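Local structure of N-acetyl-beta-D glucosaminidase (Rhizomucor miehei CAU432, 4ZM6) at residues 431-442 against 460-471; 482-490 against 523-531. The protein probably hydrolyses terminal N-acetylglucosamine residues as a family 3 glycosidase and, through a GCN5-related acetyltransferase region that binds acetyl-CoA, probably acetylates glucosamine. One frame throughout, in Å; residues are numbered along the deposited sequence.

Contact 1: 431-442 against 460-471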
loop_
_atom_site.group_PDB
_atom_site.type_symbol
_atom_site.label_atom_id
_atom_site.label_comp_id
_atom_site.label_asym_id
_atom_site.label_seq_id
_atom_site.Cartn_x
_atom_site.Cartn_y
_atom_site.Cartn_z
ATOM N N TYR A 431 43.737 8.887 -19.131
ATOM C CA TYR A 431 43.441 9.140 -20.543
ATOM C C TYR A 431 42.378 10.224 -20.703
ATOM O O TYR A 431 41.481 10.359 -19.870
ATOM C CB TYR A 431 42.998 7.848 -21.258
ATOM C CG TYR A 431 41.652 7.290 -20.818
ATOM C CD1 TYR A 431 41.558 6.399 -19.753
ATOM C CD2 TYR A 431 40.477 7.645 -21.475
ATOM C CE1 TYR A 431 40.337 5.891 -19.345
ATOM C CE2 TYR A 431 39.251 7.140 -21.076
ATOM C CZ TYR A 431 39.184 6.264 -20.008
ATOM O OH TYR A 431 37.970 5.755 -19.601
ATOM N N ASN A 432 42.494 10.987 -21.786
ATOM C CA ASN A 432 41.541 12.043 -22.137
ATOM C C ASN A 432 41.401 12.101 -23.665
ATOM O O ASN A 432 41.938 11.235 -24.362
ATOM C CB ASN A 432 41.969 13.394 -21.533
ATOM C CG ASN A 432 43.289 13.904 -22.090
ATOM O OD1 ASN A 432 43.331 14.923 -22.777
ATOM N ND2 ASN A 432 44.375 13.204 -21.786
ATOM N N GLU A 433 40.674 13.093 -24.180
ATOM C CA GLU A 433 40.453 13.234 -25.631
ATOM C C GLU A 433 41.760 13.327 -26.417
ATOM O O GLU A 433 41.892 12.729 -27.483
ATOM C CB GLU A 433 39.621 14.484 -25.925
ATOM C CG GLU A 433 38.187 14.430 -25.416
ATOM C CD GLU A 433 37.628 15.805 -25.093
ATOM O OE1 GLU A 433 38.056 16.793 -25.728
ATOM O OE2 GLU A 433 36.758 15.897 -24.200
ATOM N N GLU A 434 42.716 14.077 -25.874
ATOM C CA GLU A 434 43.998 14.330 -26.545
ATOM C C GLU A 434 44.951 13.133 -26.497
ATOM O O GLU A 434 45.816 13.007 -27.361
ATOM C CB GLU A 434 44.700 15.556 -25.937
ATOM C CG GLU A 434 44.139 16.904 -26.386
ATOM C CD GLU A 434 42.702 17.138 -25.949
ATOM O OE1 GLU A 434 41.854 17.440 -26.818
ATOM O OE2 GLU A 434 42.417 17.010 -24.736
ATOM N N THR A 435 44.795 12.269 -25.495
ATOM C CA THR A 435 45.728 11.166 -25.255
ATOM C C THR A 435 46.078 10.406 -26.538
ATOM O O THR A 435 45.190 9.891 -27.218
ATOM C CB THR A 435 45.167 10.167 -24.223
ATOM O OG1 THR A 435 44.655 10.889 -23.100
ATOM C CG2 THR A 435 46.245 9.212 -23.735
ATOM N N PRO A 436 47.380 10.356 -26.882
ATOM C CA PRO A 436 47.856 9.567 -28.017
ATOM C C PRO A 436 47.422 8.107 -27.962
ATOM O O PRO A 436 47.138 7.588 -26.886
ATOM C CB PRO A 436 49.375 9.670 -27.894
ATOM C CG PRO A 436 49.601 10.999 -27.259
ATOM C CD PRO A 436 48.447 11.211 -26.324
ATOM N N ASP A 437 47.396 7.460 -29.122
ATOM C CA ASP A 437 46.898 6.091 -29.256
ATOM C C ASP A 437 47.666 5.088 -28.377
ATOM O O ASP A 437 48.889 4.976 -28.464
ATOM C CB ASP A 437 46.962 5.658 -30.720
ATOM C CG ASP A 437 46.261 4.341 -30.967
ATOM O OD1 ASP A 437 45.057 4.238 -30.644
ATOM O OD2 ASP A 437 46.915 3.411 -31.481
ATOM N N LEU A 438 46.926 4.349 -27.553
ATOM C CA LEU A 438 47.501 3.443 -26.562
ATOM C C LEU A 438 47.366 1.971 -26.942
ATOM O O LEU A 438 47.657 1.092 -26.129
ATOM C CB LEU A 438 46.829 3.688 -25.211
ATOM C CG LEU A 438 47.226 5.017 -24.568
ATOM C CD1 LEU A 438 46.080 5.613 -23.770
ATOM C CD2 LEU A 438 48.462 4.837 -23.701
ATOM N N SER A 439 46.939 1.703 -28.174
ATOM C CA SER A 439 46.737 0.333 -28.643
ATOM C C SER A 439 47.829 -0.611 -28.157
ATOM O O SER A 439 47.539 -1.598 -27.490
ATOM C CB SER A 439 46.680 0.290 -30.171
ATOM O OG SER A 439 45.673 1.156 -30.661
ATOM N N GLN A 440 49.080 -0.280 -28.468
ATOM C CA GLN A 440 50.226 -1.165 -28.206
ATOM C C GLN A 440 50.364 -1.577 -26.738
ATOM O O GLN A 440 50.739 -2.709 -26.441
ATOM C CB GLN A 440 51.525 -0.507 -28.695
ATOM C CG GLN A 440 52.759 -1.391 -28.562
ATOM C CD GLN A 440 53.952 -0.922 -29.387
ATOM O OE1 GLN A 440 55.025 -1.528 -29.336
ATOM N NE2 GLN A 440 53.774 0.151 -30.151
ATOM N N LYS A 441 50.045 -0.664 -25.828
ATOM C CA LYS A 441 50.119 -0.952 -24.394
ATOM C C LYS A 441 49.014 -1.933 -24.003
ATOM O O LYS A 441 49.229 -2.839 -23.194
ATOM C CB LYS A 441 50.002 0.332 -23.561
ATOM C CG LYS A 441 50.718 1.538 -24.159
ATOM C CD LYS A 441 51.132 2.559 -23.110
ATOM C CE LYS A 441 52.540 2.307 -22.594
ATOM N NZ LYS A 441 53.090 3.510 -21.914
ATOM N N ILE A 442 47.842 -1.754 -24.605
ATOM C CA ILE A 442 46.671 -2.574 -24.318
ATOM C C ILE A 442 46.860 -4.031 -24.747
ATOM O O ILE A 442 46.457 -4.946 -24.027
ATOM C CB ILE A 442 45.410 -1.985 -24.990
ATOM C CG1 ILE A 442 45.104 -0.596 -24.413
ATOM C CG2 ILE A 442 44.205 -2.903 -24.800
ATOM C CD1 ILE A 442 44.291 0.279 -25.338
ATOM N N PHE A 460 34.783 10.270 -25.251
ATOM C CA PHE A 460 36.172 9.775 -25.336
ATOM C C PHE A 460 36.376 8.490 -24.525
ATOM O O PHE A 460 37.165 7.623 -24.915
ATOM C CB PHE A 460 37.201 10.863 -24.970
ATOM C CG PHE A 460 37.322 11.149 -23.499
ATOM C CD1 PHE A 460 36.512 12.107 -22.889
ATOM C CD2 PHE A 460 38.270 10.490 -22.727
ATOM C CE1 PHE A 460 36.633 12.390 -21.536
ATOM C CE2 PHE A 460 38.392 10.766 -21.371
ATOM C CZ PHE A 460 37.574 11.720 -20.775
ATOM N N GLN A 461 35.628 8.367 -23.428
ATOM C CA GLN A 461 35.655 7.179 -22.582
ATOM C C GLN A 461 35.038 5.970 -23.277
ATOM O O GLN A 461 35.547 4.855 -23.164
ATOM C CB GLN A 461 34.913 7.436 -21.268
ATOM C CG GLN A 461 35.481 8.562 -20.420
ATOM C CD GLN A 461 34.705 8.732 -19.129
ATOM O OE1 GLN A 461 34.306 7.749 -18.506
ATOM N NE2 GLN A 461 34.478 9.979 -18.721
ATOM N N VAL A 462 33.938 6.189 -23.989
ATOM C CA VAL A 462 33.280 5.103 -24.708
ATOM C C VAL A 462 34.201 4.539 -25.784
ATOM O O VAL A 462 34.267 3.324 -25.961
ATOM C CB VAL A 462 31.943 5.544 -25.338
ATOM C CG1 VAL A 462 31.365 4.434 -26.214
ATOM C CG2 VAL A 462 30.951 5.937 -24.250
ATOM N N ARG A 463 34.913 5.422 -26.489
ATOM C CA ARG A 463 35.854 5.006 -27.537
ATOM C C ARG A 463 37.026 4.227 -26.938
ATOM O O ARG A 463 37.401 3.166 -27.444
ATOM C CB ARG A 463 36.373 6.218 -28.315
ATOM C CG ARG A 463 35.303 6.970 -29.093
ATOM C CD ARG A 463 35.905 8.064 -29.968
ATOM N NE ARG A 463 34.974 9.186 -30.127
ATOM C CZ ARG A 463 35.046 10.355 -29.484
ATOM N NH1 ARG A 463 36.035 10.629 -28.636
ATOM N NH2 ARG A 463 34.118 11.280 -29.714
ATOM N N MET A 464 37.583 4.751 -25.850
ATOM C CA MET A 464 38.645 4.067 -25.111
ATOM C C MET A 464 38.258 2.635 -24.744
ATOM O O MET A 464 39.033 1.709 -24.957
ATOM C CB MET A 464 38.984 4.836 -23.833
ATOM C CG MET A 464 40.223 4.338 -23.106
ATOM S SD MET A 464 41.743 4.624 -24.036
ATOM C CE MET A 464 41.947 3.048 -24.855
ATOM N N VAL A 465 37.058 2.465 -24.200
ATOM C CA VAL A 465 36.586 1.155 -23.758
ATOM C C VAL A 465 36.308 0.229 -24.947
ATOM O O VAL A 465 36.634 -0.956 -24.897
ATOM C CB VAL A 465 35.329 1.283 -22.860
ATOM C CG1 VAL A 465 34.700 -0.077 -22.582
ATOM C CG2 VAL A 465 35.673 1.971 -21.545
ATOM N N GLN A 466 35.700 0.771 -26.002
ATOM C CA GLN A 466 35.437 0.014 -27.233
ATOM C C GLN A 466 36.727 -0.411 -27.914
ATOM O O GLN A 466 36.811 -1.511 -28.464
ATOM C CB GLN A 466 34.627 0.849 -28.221
ATOM C CG GLN A 466 33.153 0.956 -27.888
ATOM C CD GLN A 466 32.427 1.966 -28.760
ATOM O OE1 GLN A 466 33.014 2.950 -29.226
ATOM N NE2 GLN A 466 31.139 1.733 -28.979
ATOM N N GLN A 467 37.717 0.480 -27.894
ATOM C CA GLN A 467 39.032 0.183 -28.443
ATOM C C GLN A 467 39.656 -0.978 -27.673
ATOM O O GLN A 467 40.019 -1.995 -28.259
ATOM C CB GLN A 467 39.937 1.424 -28.374
ATOM C CG GLN A 467 41.302 1.264 -29.042
ATOM C CD GLN A 467 42.235 2.452 -28.831
ATOM O OE1 GLN A 467 43.404 2.411 -29.230
ATOM N NE2 GLN A 467 41.731 3.513 -28.204
ATOM N N ALA A 468 39.752 -0.820 -26.354
ATOM C CA ALA A 468 40.379 -1.820 -25.489
ATOM C C ALA A 468 39.666 -3.170 -25.542
ATOM O O ALA A 468 40.304 -4.214 -25.430
ATOM C CB ALA A 468 40.437 -1.312 -24.057
ATOM N N GLN A 469 38.349 -3.144 -25.707
ATOM C CA GLN A 469 37.561 -4.363 -25.882
ATOM C C GLN A 469 38.077 -5.204 -27.056
ATOM O O GLN A 469 38.109 -6.430 -26.976
ATOM C CB GLN A 469 36.072 -4.003 -26.059
ATOM C CG GLN A 469 35.185 -5.049 -26.732
ATOM C CD GLN A 469 34.966 -6.311 -25.913
ATOM O OE1 GLN A 469 34.317 -7.246 -26.379
ATOM N NE2 GLN A 469 35.495 -6.347 -24.692
ATOM N N LYS A 470 38.479 -4.541 -28.139
ATOM C CA LYS A 470 38.989 -5.233 -29.325
ATOM C C LYS A 470 40.380 -5.814 -29.112
ATOM O O LYS A 470 40.705 -6.849 -29.686
ATOM C CB LYS A 470 39.022 -4.292 -30.536
ATOM C CG LYS A 470 37.654 -3.944 -31.096
ATOM C CD LYS A 470 37.766 -2.959 -32.249
ATOM C CE LYS A 470 36.550 -3.016 -33.165
ATOM N NZ LYS A 470 35.277 -2.697 -32.459
ATOM N N LEU A 471 41.192 -5.151 -28.291
ATOM C CA LEU A 471 42.617 -5.479 -28.169
ATOM C C LEU A 471 43.047 -6.212 -26.889
ATOM O O LEU A 471 43.958 -7.036 -26.930
ATOM C CB LEU A 471 43.439 -4.194 -28.304
ATOM C CG LEU A 471 43.286 -3.431 -29.620
ATOM C CD1 LEU A 471 44.205 -2.222 -29.630
ATOM C CD2 LEU A 471 43.569 -4.327 -30.815
#

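Contact 2: 482-490 against 523-531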
loop_
_atom_site.group_PDB
_atom_site.type_symbol
_atom_site.label_atom_id
_atom_site.label_comp_id
_atom_site.label_asym_id
_atom_site.label_seq_id
_atom_site.Cartn_x
_atom_site.Cartn_y
_atom_site.Cartn_z
ATOM N N ASN A 482 28.055 7.269 -12.341
ATOM C CA ASN A 482 26.800 6.571 -12.591
ATOM C C ASN A 482 27.063 5.153 -13.087
ATOM O O ASN A 482 28.008 4.927 -13.838
ATOM C CB ASN A 482 25.943 7.319 -13.614
ATOM C CG ASN A 482 25.492 8.679 -13.119
ATOM O OD1 ASN A 482 25.511 8.962 -11.919
ATOM N ND2 ASN A 482 25.075 9.531 -14.047
ATOM N N PRO A 483 26.218 4.190 -12.681
ATOM C CA PRO A 483 26.390 2.789 -13.078
ATOM C C PRO A 483 25.917 2.435 -14.490
ATOM O O PRO A 483 26.076 1.288 -14.919
ATOM C CB PRO A 483 25.539 2.042 -12.049
ATOM C CG PRO A 483 24.446 2.995 -11.735
ATOM C CD PRO A 483 25.111 4.344 -11.719
ATOM N N TYR A 484 25.360 3.402 -15.213
ATOM C CA TYR A 484 24.749 3.131 -16.520
ATOM C C TYR A 484 25.763 2.966 -17.667
ATOM O O TYR A 484 25.399 2.508 -18.751
ATOM C CB TYR A 484 23.759 4.244 -16.889
ATOM C CG TYR A 484 22.677 4.547 -15.856
ATOM C CD1 TYR A 484 21.586 3.696 -15.678
ATOM C CD2 TYR A 484 22.730 5.709 -15.092
ATOM C CE1 TYR A 484 20.597 3.982 -14.753
ATOM C CE2 TYR A 484 21.747 6.008 -14.166
ATOM C CZ TYR A 484 20.679 5.142 -13.997
ATOM O OH TYR A 484 19.699 5.450 -13.071
ATOM N N ASP A 485 27.027 3.310 -17.424
ATOM C CA ASP A 485 28.030 3.420 -18.493
ATOM C C ASP A 485 28.079 2.235 -19.470
ATOM O O ASP A 485 28.359 2.435 -20.656
ATOM C CB ASP A 485 29.427 3.657 -17.897
ATOM C CG ASP A 485 29.565 5.023 -17.236
ATOM O OD1 ASP A 485 28.621 5.835 -17.314
ATOM O OD2 ASP A 485 30.626 5.293 -16.633
ATOM N N GLN A 486 27.807 1.017 -18.989
ATOM C CA GLN A 486 27.891 -0.175 -19.845
ATOM C C GLN A 486 26.842 -0.188 -20.946
ATOM O O GLN A 486 26.984 -0.922 -21.927
ATOM C CB GLN A 486 27.809 -1.472 -19.033
ATOM C CG GLN A 486 27.924 -2.725 -19.898
ATOM C CD GLN A 486 28.135 -4.003 -19.112
ATOM O OE1 GLN A 486 28.956 -4.836 -19.490
ATOM N NE2 GLN A 486 27.385 -4.177 -18.029
ATOM N N MET A 487 25.797 0.622 -20.799
ATOM C CA MET A 487 24.823 0.793 -21.875
ATOM C C MET A 487 25.502 1.201 -23.190
ATOM O O MET A 487 25.004 0.878 -24.267
ATOM C CB MET A 487 23.757 1.820 -21.479
ATOM C CG MET A 487 24.231 3.263 -21.515
ATOM S SD MET A 487 23.090 4.379 -20.693
ATOM C CE MET A 487 21.702 4.345 -21.828
ATOM N N CYS A 488 26.631 1.906 -23.089
ATOM C CA CYS A 488 27.426 2.327 -24.251
ATOM C C CYS A 488 28.385 1.254 -24.806
ATOM O O CYS A 488 28.935 1.422 -25.893
ATOM C CB CYS A 488 28.227 3.588 -23.900
ATOM S SG CYS A 488 27.201 4.978 -23.360
ATOM N N PHE A 489 28.596 0.167 -24.064
ATOM C CA PHE A 489 29.453 -0.932 -24.526
ATOM C C PHE A 489 29.011 -2.292 -23.959
ATOM O O PHE A 489 29.703 -2.882 -23.131
ATOM C CB PHE A 489 30.929 -0.640 -24.198
ATOM C CG PHE A 489 31.147 0.026 -22.859
ATOM C CD1 PHE A 489 31.264 -0.723 -21.694
ATOM C CD2 PHE A 489 31.254 1.409 -22.769
ATOM C CE1 PHE A 489 31.471 -0.105 -20.467
ATOM C CE2 PHE A 489 31.459 2.027 -21.545
ATOM C CZ PHE A 489 31.566 1.269 -20.391
ATOM N N PRO A 490 27.853 -2.802 -24.416
ATOM C CA PRO A 490 27.348 -4.079 -23.886
ATOM C C PRO A 490 28.194 -5.309 -24.245
ATOM O O PRO A 490 28.000 -6.367 -23.660
ATOM C CB PRO A 490 25.945 -4.202 -24.506
ATOM C CG PRO A 490 25.633 -2.869 -25.097
ATOM C CD PRO A 490 26.940 -2.222 -25.418
ATOM N N LEU A 523 22.086 -4.152 -8.022
ATOM C CA LEU A 523 21.850 -2.936 -8.803
ATOM C C LEU A 523 20.531 -2.304 -8.373
ATOM O O LEU A 523 19.501 -2.967 -8.432
ATOM C CB LEU A 523 21.771 -3.247 -10.301
ATOM C CG LEU A 523 23.040 -3.200 -11.146
ATOM C CD1 LEU A 523 22.748 -3.683 -12.559
ATOM C CD2 LEU A 523 23.598 -1.787 -11.181
ATOM N N PRO A 524 20.554 -1.026 -7.942
ATOM C CA PRO A 524 19.318 -0.299 -7.659
ATOM C C PRO A 524 18.764 0.408 -8.898
ATOM O O PRO A 524 18.010 1.371 -8.779
ATOM C CB PRO A 524 19.756 0.708 -6.595
ATOM C CG PRO A 524 21.185 0.979 -6.901
ATOM C CD PRO A 524 21.744 -0.223 -7.609
ATOM N N ILE A 525 19.088 -0.126 -10.072
ATOM C CA ILE A 525 18.954 0.581 -11.336
ATOM C C ILE A 525 18.824 -0.448 -12.459
ATOM O O ILE A 525 19.270 -1.592 -12.314
ATOM C CB ILE A 525 20.212 1.466 -11.556
ATOM C CG1 ILE A 525 19.830 2.929 -11.675
ATOM C CG2 ILE A 525 21.048 1.044 -12.768
ATOM C CD1 ILE A 525 19.267 3.529 -10.411
ATOM N N SER A 526 18.218 -0.045 -13.571
ATOM C CA SER A 526 18.258 -0.839 -14.801
ATOM C C SER A 526 19.302 -0.234 -15.718
ATOM O O SER A 526 19.348 0.988 -15.887
ATOM C CB SER A 526 16.903 -0.849 -15.513
ATOM O OG SER A 526 16.202 -2.057 -15.271
ATOM N N ILE A 527 20.145 -1.080 -16.303
ATOM C CA ILE A 527 21.078 -0.621 -17.317
ATOM C C ILE A 527 20.488 -1.005 -18.664
ATOM O O ILE A 527 20.292 -2.186 -18.924
ATOM C CB ILE A 527 22.473 -1.229 -17.133
ATOM C CG1 ILE A 527 23.025 -0.834 -15.760
ATOM C CG2 ILE A 527 23.412 -0.741 -18.229
ATOM C CD1 ILE A 527 24.337 -1.498 -15.405
ATOM N N PRO A 528 20.168 -0.009 -19.511
ATOM C CA PRO A 528 19.642 -0.319 -20.840
ATOM C C PRO A 528 20.621 -1.136 -21.672
ATOM O O PRO A 528 21.833 -0.977 -21.527
ATOM C CB PRO A 528 19.442 1.062 -21.471
ATOM C CG PRO A 528 19.298 1.996 -20.324
ATOM C CD PRO A 528 20.194 1.446 -19.261
ATOM N N ASN A 529 20.088 -2.014 -22.519
ATOM C CA ASN A 529 20.891 -2.875 -23.399
ATOM C C ASN A 529 21.748 -3.924 -22.679
ATOM O O ASN A 529 22.516 -4.635 -23.327
ATOM C CB ASN A 529 21.777 -2.030 -24.329
ATOM C CG ASN A 529 21.002 -0.929 -25.036
ATOM O OD1 ASN A 529 21.378 0.253 -24.986
ATOM N ND2 ASN A 529 19.908 -1.313 -25.694
ATOM N N VAL A 530 21.610 -4.026 -21.357
ATOM C CA VAL A 530 22.308 -5.036 -20.564
ATOM C C VAL A 530 21.285 -5.777 -19.699
ATOM O O VAL A 530 20.925 -5.313 -18.614
ATOM C CB VAL A 530 23.383 -4.411 -19.652
ATOM C CG1 VAL A 530 24.167 -5.502 -18.936
ATOM C CG2 VAL A 530 24.314 -3.512 -20.450
ATOM N N ASP A 531 20.827 -6.927 -20.191
ATOM C CA ASP A 531 19.735 -7.679 -19.562
ATOM C C ASP A 531 20.185 -8.938 -18.818
ATOM O O ASP A 531 19.401 -9.525 -18.070
ATOM C CB ASP A 531 18.688 -8.045 -20.619
ATOM C CG ASP A 531 17.959 -6.826 -21.155
ATOM O OD1 ASP A 531 17.173 -6.225 -20.389
ATOM O OD2 ASP A 531 18.175 -6.466 -22.333
#

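Contact 1: 431-442 against 460-471
Met464 lies across one face of the Tyr431 ring, its CG 3.6 Å from the ring centroid and almost on the ring normal. SD, over the same face at 4.4 Å from that centroid, makes this a Met-aromatic contact. The methionine chain starts with CG anti to N (chi1 -171°), then bends at both following torsions, so that CE turns off the ring and reaches CD1 of Ile442 at 3.7 Å. A flexible thioether suits a site where one chain must serve both a flat ring and a branched aliphatic group. The Phe460 ring is tilted 70° from that of Tyr431, their CE2 atoms 3.7 Å apart. Glu433 CG lies 3.7 Å from Phe460 CB, and Glu433 N stands over one face of the phenylalanine ring, toward its rim. Further along, Ile442 CG2 packs 3.8 Å from Leu471 CB and also meets Ala468, whose small side chain suits a place where CG2 lies close to the helix backbone.

Here two helices of one layer of an alpha/beta sandwich pack together: strand 426-431, helix 439-444 and strand 447-452 form a beta-alpha-beta crossover, and helix 459-471 follows. Behind the first shell, Ile450 backs both Tyr431 and Ala468. An Asx turn at Asn432 directs the chain out of the edge strand. Near the helix start, Ser439 OG donates to the syn side of Asp437 OD2 (2.7 Å), beside the extended Gln467.

Contact 2: 482-490 against 523-531
Ile527 drives its branched side chain against the short 3-10 segment 485-488 and the residues leading into it. From CB the chain divides: CG2, anti to the backbone N, lies 4.2 Å from Met487 CB and 3.8 Å from the carbonyl O of Tyr484, while CG1 turns toward Pro483. At the tip, CD1 lies 3.3 Å from Pro483 O, a carbonyl whose hydrogen-bond partner is Tyr495 OH. Beta-branching suits this place, because two arms leaving one carbon can follow two neighbouring parts of the opposing backbone. Val375 and Tyr495, from the antiparallel strands 373-377 and 494-497, also touch this isoleucine, so the contact lies over that border of the six-stranded mixed sheet of the alpha/beta sandwich domain.

Past Ile527 the chain makes a type II beta turn ending at Val530. Proline at its second position has the phi that the turn requires, and Asn529 takes the left-handed conformation of the third (phi 66°), which asparagine tolerates well. Met487 crosses Pro528 obliquely: its CB is 3.4 Å from Pro528 O, and a bend at chi3 (-70°) brings CE to 3.7 Å from Pro528 CG. Beyond the turn, Val530 CG2 packs 3.7 Å from Gln486 CG. On the side before Ile527, Ser526 O lies in the plane of the Tyr484 ring at its edge, 3.4 Å from CE1. The hydroxyl of that tyrosine is hydrogen-bonded to Asn138, in the N-terminal TIM-barrel domain of the family 3 glycosidase, so this tyrosine ties the sandwich to the barrel.

How the contacts relate
Contacts 1 and 2 follow one another along the chain and belong to the same alpha/beta sandwich, with centres about 20 Å apart. Helix 459-471 and segment 482-490 join them directly: Val465 CG1 packs 3.6 Å from Phe489 CG, and Val462 CG2 meets Cys488 CB at the same distance. The helix thus turns one side to the 431-442 segment and another to Cys488 and Phe489, at the end of the 3-10 segment and just past it. Neither contact lies at the acetyl-CoA pocket. Contact 2 is nearer to it in sequence, since Arg520, which binds acetyl-CoA, precedes segment 523-531 by only a few residues, and that segment leads on toward the acetyltransferase region.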